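Local coordinates for protein phenol hydroxylase component phO (Pseudomonas stutzeri, PDB 3U52) that is probably the small subunit of a bacterial multicomponent phenol hydroxylase, whose large subunit carries the diiron site that hydroxylates phenol, at residues P46-T49 / F50-V54; K14-V17 / E18-H21. One frame throughout, in Å; residues are numbered along the deposited sequence.

Contact 1 of 2, residues P46-T49 / F50-V54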
ATOM      1  N   PRO E  46     -55.798  30.909   4.416  1.00 33.81           N
ATOM      2  CA  PRO E  46     -57.125  30.308   4.643  1.00 33.64           C
ATOM      3  C   PRO E  46     -58.298  31.222   4.173  1.00 35.03           C
ATOM      4  O   PRO E  46     -59.407  30.747   3.901  1.00 34.46           O
ATOM      5  CB  PRO E  46     -57.160  30.083   6.156  1.00 34.54           C
ATOM      6  CG  PRO E  46     -55.976  30.832   6.724  1.00 33.71           C
ATOM      7  CD  PRO E  46     -55.001  31.009   5.655  1.00 33.91           C
ATOM      8  N   GLY E  47     -58.028  32.513   4.030  1.00 35.05           N
ATOM      9  CA  GLY E  47     -59.025  33.441   3.524  1.00 35.97           C
ATOM     10  C   GLY E  47     -59.156  33.545   2.006  1.00 36.09           C
ATOM     11  O   GLY E  47     -60.149  34.111   1.516  1.00 36.23           O
ATOM     12  N   MET E  48     -58.198  33.003   1.245  1.00 35.34           N
ATOM     13  CA  MET E  48     -58.279  33.157  -0.210  1.00 35.03           C
ATOM     14  C   MET E  48     -59.465  32.342  -0.727  1.00 34.23           C
ATOM     15  O   MET E  48     -59.887  31.396  -0.082  1.00 33.92           O
ATOM     16  CB  MET E  48     -56.975  32.763  -0.900  1.00 35.73           C
ATOM     17  CG  MET E  48     -56.779  31.253  -1.089  1.00 35.96           C
ATOM     18  SD  MET E  48     -55.152  30.785  -1.761  1.00 38.91           S
ATOM     19  CE  MET E  48     -55.040  31.661  -3.293  1.00 32.89           C
ATOM     20  N   THR E  49     -60.020  32.739  -1.859  1.00 34.41           N
ATOM     21  CA  THR E  49     -61.205  32.048  -2.386  1.00 34.14           C
ATOM     22  C   THR E  49     -60.757  30.786  -3.126  1.00 33.60           C
ATOM     23  O   THR E  49     -59.629  30.699  -3.591  1.00 32.45           O
ATOM     24  CB  THR E  49     -62.006  32.945  -3.370  1.00 34.09           C
ATOM     25  OG1 THR E  49     -61.174  33.319  -4.472  1.00 34.43           O
ATOM     26  CG2 THR E  49     -62.498  34.228  -2.694  1.00 34.43           C
ATOM     27  N   PHE E  50     -61.646  29.817  -3.249  1.00 34.16           N
ATOM     28  CA  PHE E  50     -61.350  28.640  -4.046  1.00 33.79           C
ATOM     29  C   PHE E  50     -60.945  29.009  -5.472  1.00 34.41           C
ATOM     30  O   PHE E  50     -60.043  28.387  -6.014  1.00 34.50           O
ATOM     31  CB  PHE E  50     -62.487  27.619  -4.035  1.00 33.62           C
ATOM     32  CG  PHE E  50     -62.029  26.235  -4.426  1.00 34.56           C
ATOM     33  CD1 PHE E  50     -61.953  25.867  -5.776  1.00 35.60           C
ATOM     34  CD2 PHE E  50     -61.596  25.333  -3.455  1.00 30.30           C
ATOM     35  CE1 PHE E  50     -61.488  24.586  -6.160  1.00 32.35           C
ATOM     36  CE2 PHE E  50     -61.138  24.074  -3.826  1.00 32.17           C
ATOM     37  CZ  PHE E  50     -61.085  23.703  -5.181  1.00 31.61           C
ATOM     38  N   SER E  51     -61.570  30.020  -6.085  1.00 34.17           N
ATOM     39  CA  SER E  51     -61.203  30.387  -7.456  1.00 34.95           C
ATOM     40  C   SER E  51     -59.829  31.059  -7.528  1.00 34.77           C
ATOM     41  O   SER E  51     -59.121  30.907  -8.534  1.00 35.51           O
ATOM     42  CB  SER E  51     -62.293  31.239  -8.133  1.00 35.64           C
ATOM     43  OG  SER E  51     -62.473  32.456  -7.403  1.00 40.23           O
ATOM     44  N   ALA E  52     -59.426  31.778  -6.473  1.00 34.28           N
ATOM     45  CA  ALA E  52     -58.056  32.333  -6.403  1.00 34.14           C
ATOM     46  C   ALA E  52     -56.982  31.208  -6.284  1.00 33.56           C
ATOM     47  O   ALA E  52     -55.930  31.292  -6.919  1.00 33.09           O
ATOM     48  CB  ALA E  52     -57.924  33.344  -5.256  1.00 33.85           C
ATOM     49  N   LEU E  53     -57.274  30.166  -5.502  1.00 32.97           N
ATOM     50  CA  LEU E  53     -56.389  28.990  -5.370  1.00 32.74           C
ATOM     51  C   LEU E  53     -56.115  28.360  -6.729  1.00 33.20           C
ATOM     52  O   LEU E  53     -54.961  28.127  -7.094  1.00 33.02           O
ATOM     53  CB  LEU E  53     -56.991  27.947  -4.441  1.00 32.39           C
ATOM     54  CG  LEU E  53     -56.292  26.575  -4.449  1.00 32.81           C
ATOM     55  CD1 LEU E  53     -54.960  26.673  -3.672  1.00 32.75           C
ATOM     56  CD2 LEU E  53     -57.230  25.518  -3.855  1.00 31.62           C
ATOM     57  N   VAL E  54     -57.181  28.128  -7.486  1.00 33.17           N
ATOM     58  CA  VAL E  54     -57.075  27.615  -8.828  1.00 34.02           C
ATOM     59  C   VAL E  54     -56.315  28.533  -9.753  1.00 35.21           C
ATOM     60  O   VAL E  54     -55.315  28.097 -10.345  1.00 35.90           O
ATOM     61  CB  VAL E  54     -58.453  27.324  -9.403  1.00 33.93           C
ATOM     62  CG1 VAL E  54     -58.348  27.031 -10.882  1.00 34.46           C
ATOM     63  CG2 VAL E  54     -59.085  26.191  -8.626  1.00 32.54           C
TER
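F50 opens helix 50-62 directly behind T49, and its CB lies 3.7 Å from T49 C. Its CB points away from 46-49, and the buried ring meets W78 edge-to-face and touches L104, while CD2 of L53 covers one of its faces near the rim. S51 comes next, and its OG approaches T49 OG1 to 3.3 Å. S51 OG is hydrogen-bonded to A89 O, which ties the first turn of the helix to a neighbouring loop. A52 supplies the donor of the cap: its N donates to T49 OG1 at 3.1 Å, with an N-H...O angle of 150°. T49 is thus the N-cap, its hydroxyl serving an amide that has no preceding helical turn to supply a carbonyl. OG1 sits between the backbone N and the carbonyl carbon (chi1 60°), and from there it also lies against A52 CB. A valine here would remove that hydroxyl and would probably leave A52 N without its capping acceptor, fraying the start of the helix. On the loop side of A52, the methyl CE of M48 comes within 3.9 Å of A52 CB, brought in by the bend at the end of the methionine chain (chi3 -57°). L53 closes the turn: L53 N donates to T49 O at 3.1 Å, the first i to i+4 backbone bond. M48 CE lies over this amide, 3.5 Å from L53 N, while M48 SD stands 4.3 Å from L53 CB. M48, just before the N-cap, and L53, the fourth residue after T49, form a hydrophobic staple, and M48 extends it along the helix to I57, while L53 packs onto L26 and L104 of the sheet.

Contact 2 of 2, residues K14-V17 / E18-H21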
ATOM      1  N   LYS E  14     -44.666  18.953  15.592  1.00 29.07           N
ATOM      2  CA  LYS E  14     -43.892  19.981  14.913  1.00 28.32           C
ATOM      3  C   LYS E  14     -44.677  20.801  13.903  1.00 27.87           C
ATOM      4  O   LYS E  14     -44.345  21.968  13.686  1.00 28.57           O
ATOM      5  CB  LYS E  14     -42.685  19.342  14.209  1.00 28.13           C
ATOM      6  CG  LYS E  14     -41.458  19.326  15.039  1.00 30.75           C
ATOM      7  CD  LYS E  14     -40.492  20.352  14.586  1.00 32.86           C
ATOM      8  CE  LYS E  14     -39.373  20.486  15.583  1.00 37.56           C
ATOM      9  NZ  LYS E  14     -39.095  19.143  16.162  1.00 42.44           N
ATOM     10  N   ASP E  15     -45.686  20.222  13.253  1.00 26.44           N
ATOM     11  CA  ASP E  15     -46.357  20.935  12.159  1.00 27.23           C
ATOM     12  C   ASP E  15     -47.805  21.358  12.469  1.00 27.59           C
ATOM     13  O   ASP E  15     -48.632  21.458  11.562  1.00 27.19           O
ATOM     14  CB  ASP E  15     -46.327  20.137  10.842  1.00 26.42           C
ATOM     15  CG  ASP E  15     -44.897  19.786  10.395  1.00 29.76           C
ATOM     16  OD1 ASP E  15     -44.656  18.613   9.968  1.00 28.35           O
ATOM     17  OD2 ASP E  15     -44.037  20.697  10.437  1.00 27.96           O
ATOM     18  N   LYS E  16     -48.089  21.668  13.736  1.00 29.17           N
ATOM     19  CA  LYS E  16     -49.380  22.265  14.088  1.00 29.71           C
ATOM     20  C   LYS E  16     -49.596  23.621  13.370  1.00 29.49           C
ATOM     21  O   LYS E  16     -48.637  24.331  13.003  1.00 28.51           O
ATOM     22  CB  LYS E  16     -49.539  22.326  15.622  1.00 31.15           C
ATOM     23  CG  LYS E  16     -48.582  23.269  16.301  1.00 32.12           C
ATOM     24  CD  LYS E  16     -48.667  23.047  17.795  1.00 38.71           C
ATOM     25  CE  LYS E  16     -47.638  23.900  18.527  1.00 44.01           C
ATOM     26  NZ  LYS E  16     -47.723  23.745  20.037  1.00 47.55           N
ATOM     27  N   VAL E  17     -50.856  23.953  13.108  1.00 29.87           N
ATOM     28  CA  VAL E  17     -51.164  25.129  12.281  1.00 31.38           C
ATOM     29  C   VAL E  17     -50.573  26.437  12.820  1.00 31.14           C
ATOM     30  O   VAL E  17     -50.140  27.297  12.058  1.00 30.97           O
ATOM     31  CB  VAL E  17     -52.683  25.296  11.954  1.00 30.91           C
ATOM     32  CG1 VAL E  17     -53.521  25.565  13.237  1.00 33.83           C
ATOM     33  CG2 VAL E  17     -52.835  26.403  10.978  1.00 31.47           C
ATOM     34  N   GLU E  18     -50.529  26.550  14.141  1.00 33.20           N
ATOM     35  CA  GLU E  18     -49.918  27.708  14.822  1.00 35.12           C
ATOM     36  C   GLU E  18     -48.522  28.036  14.315  1.00 34.69           C
ATOM     37  O   GLU E  18     -48.101  29.168  14.438  1.00 34.91           O
ATOM     38  CB  GLU E  18     -49.877  27.488  16.343  1.00 36.38           C
ATOM     39  CG  GLU E  18     -51.247  27.252  16.997  1.00 41.30           C
ATOM     40  CD  GLU E  18     -51.772  25.807  16.870  1.00 48.98           C
ATOM     41  OE1 GLU E  18     -51.531  25.140  15.832  1.00 51.36           O
ATOM     42  OE2 GLU E  18     -52.465  25.342  17.805  1.00 52.27           O
ATOM     43  N   ASN E  19     -47.796  27.060  13.748  1.00 34.10           N
ATOM     44  CA  ASN E  19     -46.407  27.291  13.314  1.00 33.61           C
ATOM     45  C   ASN E  19     -46.274  27.883  11.924  1.00 33.15           C
ATOM     46  O   ASN E  19     -45.170  28.053  11.399  1.00 33.03           O
ATOM     47  CB  ASN E  19     -45.572  26.017  13.469  1.00 33.29           C
ATOM     48  CG  ASN E  19     -45.414  25.587  14.918  1.00 34.12           C
ATOM     49  OD1 ASN E  19     -45.590  26.375  15.843  1.00 37.55           O
ATOM     50  ND2 ASN E  19     -45.097  24.326  15.126  1.00 31.74           N
ATOM     51  N   PHE E  20     -47.400  28.227  11.323  1.00 33.58           N
ATOM     52  CA  PHE E  20     -47.381  28.641   9.917  1.00 34.31           C
ATOM     53  C   PHE E  20     -47.703  30.129   9.614  1.00 35.62           C
ATOM     54  O   PHE E  20     -47.971  30.503   8.466  1.00 35.56           O
ATOM     55  CB  PHE E  20     -48.169  27.615   9.058  1.00 33.60           C
ATOM     56  CG  PHE E  20     -47.493  26.246   8.988  1.00 30.40           C
ATOM     57  CD1 PHE E  20     -46.565  25.975   7.993  1.00 27.52           C
ATOM     58  CD2 PHE E  20     -47.748  25.268   9.952  1.00 28.35           C
ATOM     59  CE1 PHE E  20     -45.961  24.719   7.914  1.00 24.62           C
ATOM     60  CE2 PHE E  20     -47.126  23.990   9.888  1.00 25.57           C
ATOM     61  CZ  PHE E  20     -46.216  23.749   8.868  1.00 26.16           C
ATOM     62  N   HIS E  21     -47.548  30.977  10.637  1.00 37.19           N
ATOM     63  CA  HIS E  21     -47.610  32.448  10.505  1.00 39.18           C
ATOM     64  C   HIS E  21     -48.906  32.979   9.818  1.00 37.87           C
ATOM     65  O   HIS E  21     -48.877  33.906   8.991  1.00 38.11           O
ATOM     66  CB  HIS E  21     -46.280  33.067   9.954  1.00 40.81           C
ATOM     67  CG  HIS E  21     -45.661  32.318   8.805  1.00 48.10           C
ATOM     68  ND1 HIS E  21     -45.807  32.713   7.484  1.00 53.94           N
ATOM     69  CD2 HIS E  21     -44.879  31.203   8.781  1.00 52.37           C
ATOM     70  CE1 HIS E  21     -45.145  31.874   6.700  1.00 54.74           C
ATOM     71  NE2 HIS E  21     -44.584  30.943   7.461  1.00 53.83           N
TER
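K16 and N19, like V17 and F20, are joined by i to i+3 backbone bonds, marking a short 3-10 turn in the loop that leads to strand 24-29: N19 N reaches K16 O at 3.0 Å and F20 N reaches V17 O at the same distance. A side-chain bond ties the turn to the residues before it. N19 ND2 donates to K14 O at 2.9 Å, with K14 O almost in the amide plane but the donor well above the carbonyl plane of K14. The N19 side chain gets there with CG beside its own backbone N (chi1 -65°). K14 O also accepts a bond from a polar side chain of another protein chain, so this carbonyl is gripped twice at a subunit interface. The charges of K16 and E18 do not pair within the turn: K16 NZ forms its salt bridge with E12 OE2.

Van der Waals contacts come next. The carboxylate of E18 folds back over the chain, bent at chi2 (81°), so that OE1 lies 3.3 Å from V17 CG1 and 3.5 Å from K16 CG.

The ring of F20 turns its edge to the backbone. It also meets H100, whose NE2 donates to D15 O. Along that edge CD2 approaches K16 O to 3.3 Å, and CE2 lies 3.4 Å from D15 O.

In the fold
Contact 2 closes before contact 1 opens, and strands 24-29 and 40-44, antiparallel neighbours in the mixed sheet, run between them in sequence. The centres of the two contacts are 20 Å apart and their nearest atoms about 7 Å, so they do not touch. Each reaches one of these strands: L53 of contact 1 packs on L26, F20 of contact 2 on L43. The centre of contact 1 lies about 12 Å from the chain centre, that of contact 2 about 17 Å. Contact 1 starts a helix within the folded body and touches no other subunit, whereas contact 2 lies against another protein chain.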